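Local coordinates for protein UDP-glucose 4-epimerase (PDB 7K3P) that interconverts UDP-glucose and UDP-galactose, and probably their N-acetylated forms too, by inverting the configuration at C4 of the sugar with the help of bound NAD, at residues E99-M104 against M198-G203. The protein carries 2 engineered substitutions. Sequence-based numbering, arbitrary orientation.
Sequences EVFESM and MDYTLG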
loop_
_atom_site.group_PDB
_atom_site.type_symbol
_atom_site.label_atom_id
_atom_site.label_comp_id
_atom_site.label_asym_id
_atom_site.label_seq_id
_atom_site.Cartn_x
_atom_site.Cartn_y
_atom_site.Cartn_z
ATOM N N GLU A 99 -6.171 -3.757 15.505
ATOM C CA GLU A 99 -7.605 -4.017 15.702
ATOM C C GLU A 99 -8.432 -3.741 14.443
ATOM O O GLU A 99 -8.635 -2.574 14.061
ATOM C CB GLU A 99 -8.152 -3.173 16.866
ATOM C CG GLU A 99 -7.242 -3.159 18.095
ATOM C CD GLU A 99 -7.981 -3.374 19.400
ATOM O OE1 GLU A 99 -9.051 -4.019 19.391
ATOM O OE2 GLU A 99 -7.486 -2.898 20.445
ATOM N N VAL A 100 -8.909 -4.817 13.821
ATOM C CA VAL A 100 -9.769 -4.733 12.643
ATOM C C VAL A 100 -10.901 -3.719 12.834
ATOM O O VAL A 100 -11.072 -2.809 12.022
ATOM C CB VAL A 100 -10.340 -6.119 12.269
ATOM C CG1 VAL A 100 -11.592 -5.990 11.386
ATOM C CG2 VAL A 100 -9.276 -6.971 11.571
ATOM N N PHE A 101 -11.652 -3.855 13.924
ATOM C CA PHE A 101 -12.789 -2.968 14.160
ATOM C C PHE A 101 -12.388 -1.491 14.179
ATOM O O PHE A 101 -13.087 -0.643 13.615
ATOM C CB PHE A 101 -13.532 -3.340 15.448
ATOM C CG PHE A 101 -14.856 -2.632 15.604
ATOM C CD1 PHE A 101 -14.913 -1.315 16.060
ATOM C CD2 PHE A 101 -16.042 -3.280 15.282
ATOM C CE1 PHE A 101 -16.134 -0.660 16.197
ATOM C CE2 PHE A 101 -17.265 -2.632 15.421
ATOM C CZ PHE A 101 -17.310 -1.319 15.877
ATOM N N GLU A 102 -11.267 -1.178 14.827
ATOM C CA GLU A 102 -10.809 0.206 14.885
ATOM C C GLU A 102 -10.402 0.691 13.497
ATOM O O GLU A 102 -10.595 1.861 13.168
ATOM C CB GLU A 102 -9.638 0.369 15.867
ATOM C CG GLU A 102 -9.205 1.825 16.079
ATOM C CD GLU A 102 -7.858 1.954 16.803
ATOM O OE1 GLU A 102 -7.072 0.972 16.820
ATOM O OE2 GLU A 102 -7.590 3.044 17.348
ATOM N N SER A 103 -9.846 -0.203 12.680
ATOM C CA SER A 103 -9.333 0.195 11.363
ATOM C C SER A 103 -10.463 0.577 10.413
ATOM O O SER A 103 -10.287 1.429 9.532
ATOM C CB SER A 103 -8.472 -0.912 10.734
ATOM O OG SER A 103 -9.263 -1.987 10.237
ATOM N N MET A 104 -11.619 -0.058 10.590
ATOM C CA MET A 104 -12.802 0.277 9.803
ATOM C C MET A 104 -13.268 1.687 10.122
ATOM O O MET A 104 -13.694 2.427 9.233
ATOM C CB MET A 104 -13.920 -0.744 10.051
ATOM C CG MET A 104 -13.572 -2.143 9.544
ATOM S SD MET A 104 -14.661 -3.494 10.097
ATOM C CE MET A 104 -16.194 -3.075 9.262
ATOM N N MET A 198 -7.381 -6.671 23.316
ATOM C CA MET A 198 -7.917 -5.789 22.299
ATOM C C MET A 198 -9.018 -4.908 22.880
ATOM O O MET A 198 -9.889 -5.381 23.613
ATOM C CB MET A 198 -8.384 -6.597 21.095
ATOM C CG MET A 198 -7.198 -7.165 20.342
ATOM S SD MET A 198 -7.628 -8.347 19.080
ATOM C CE MET A 198 -6.048 -9.161 18.890
ATOM N N ASP A 199 -8.946 -3.619 22.568
ATOM C CA ASP A 199 -9.836 -2.633 23.160
ATOM C C ASP A 199 -11.202 -2.596 22.481
ATOM O O ASP A 199 -12.158 -2.073 23.045
ATOM C CB ASP A 199 -9.175 -1.246 23.129
ATOM C CG ASP A 199 -7.838 -1.215 23.877
ATOM O OD1 ASP A 199 -7.681 -1.990 24.848
ATOM O OD2 ASP A 199 -6.943 -0.425 23.487
ATOM N N TYR A 200 -11.299 -3.170 21.283
ATOM C CA TYR A 200 -12.533 -3.077 20.502
ATOM C C TYR A 200 -13.373 -4.351 20.461
ATOM O O TYR A 200 -14.434 -4.381 19.841
ATOM C CB TYR A 200 -12.232 -2.566 19.088
ATOM C CG TYR A 200 -11.826 -1.116 19.099
ATOM C CD1 TYR A 200 -10.521 -0.740 19.396
ATOM C CD2 TYR A 200 -12.764 -0.120 18.863
ATOM C CE1 TYR A 200 -10.159 0.596 19.432
ATOM C CE2 TYR A 200 -12.413 1.210 18.896
ATOM C CZ TYR A 200 -11.116 1.566 19.178
ATOM O OH TYR A 200 -10.777 2.898 19.210
ATOM N N THR A 201 -12.920 -5.392 21.147
ATOM C CA THR A 201 -13.639 -6.664 21.134
ATOM C C THR A 201 -14.850 -6.683 22.076
ATOM O O THR A 201 -15.935 -7.116 21.689
ATOM C CB THR A 201 -12.704 -7.863 21.439
ATOM O OG1 THR A 201 -12.050 -7.656 22.698
ATOM C CG2 THR A 201 -11.655 -8.004 20.351
ATOM N N LEU A 202 -14.668 -6.208 23.305
ATOM C CA LEU A 202 -15.714 -6.319 24.323
ATOM C C LEU A 202 -17.001 -5.595 23.913
ATOM O O LEU A 202 -18.100 -6.009 24.288
ATOM C CB LEU A 202 -15.212 -5.817 25.686
ATOM C CG LEU A 202 -16.025 -6.200 26.933
ATOM C CD1 LEU A 202 -16.056 -7.711 27.132
ATOM C CD2 LEU A 202 -15.466 -5.522 28.173
ATOM N N GLY A 203 -16.857 -4.528 23.128
ATOM C CA GLY A 203 -18.006 -3.777 22.645
ATOM C C GLY A 203 -18.747 -4.395 21.464
ATOM O O GLY A 203 -19.776 -3.869 21.039
#
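The carboxylate of Glu99 grips two successive backbone amides of the loop 198-203. Glu99 OE2 accepts from Asp199 N at 2.7 Å, through its syn lone pair and with a nearly straight bond. Glu99 OE1 accepts from Tyr200 N at 3.1 Å, also on the syn side but 31° out of the carboxylate plane. Glu99 CG lies anti to the carbonyl carbon (chi1 -44°), and a bend at chi2 completes the reach across to the loop.

Tyr200 buries the most surface here. Its ring stands at a right angle to the Glu99 carboxylate, which meets the ring edge. Glu102 CB sits over one ring face, 3.8 Å from the ring centroid, in a CH-pi contact. The extended Glu102 chain stays alongside the phenol, with its carboxylate tilted 25° from the ring plane. Glu102 OE2 forms a salt bridge with Lys109, and Glu102 OE1 a hydrogen bond with the hydroxyl of Tyr110. Phe101 adds an apolar touch, with CD1 3.7 Å from Tyr200 CD2.

Glu99 takes the N-cap position before helix 100-105, but its side chain reaches out to the loop. The contact thus ties the start of that helix to the loop after strand 192-193, beside the NAD site of this Rossmann-type enzyme. Met198 CB packs 3.2 Å from Glu99 OE1, while the Met198 side chain also touches the cofactor. The buried Glu99 carboxylate is probably stabilised as an anion by the two amides. Glu99 OE2 and Asp199 OD2 lie 4.0 Å apart; the salt bridge from Asp199 to Lys51 may soften the repulsion between these acids.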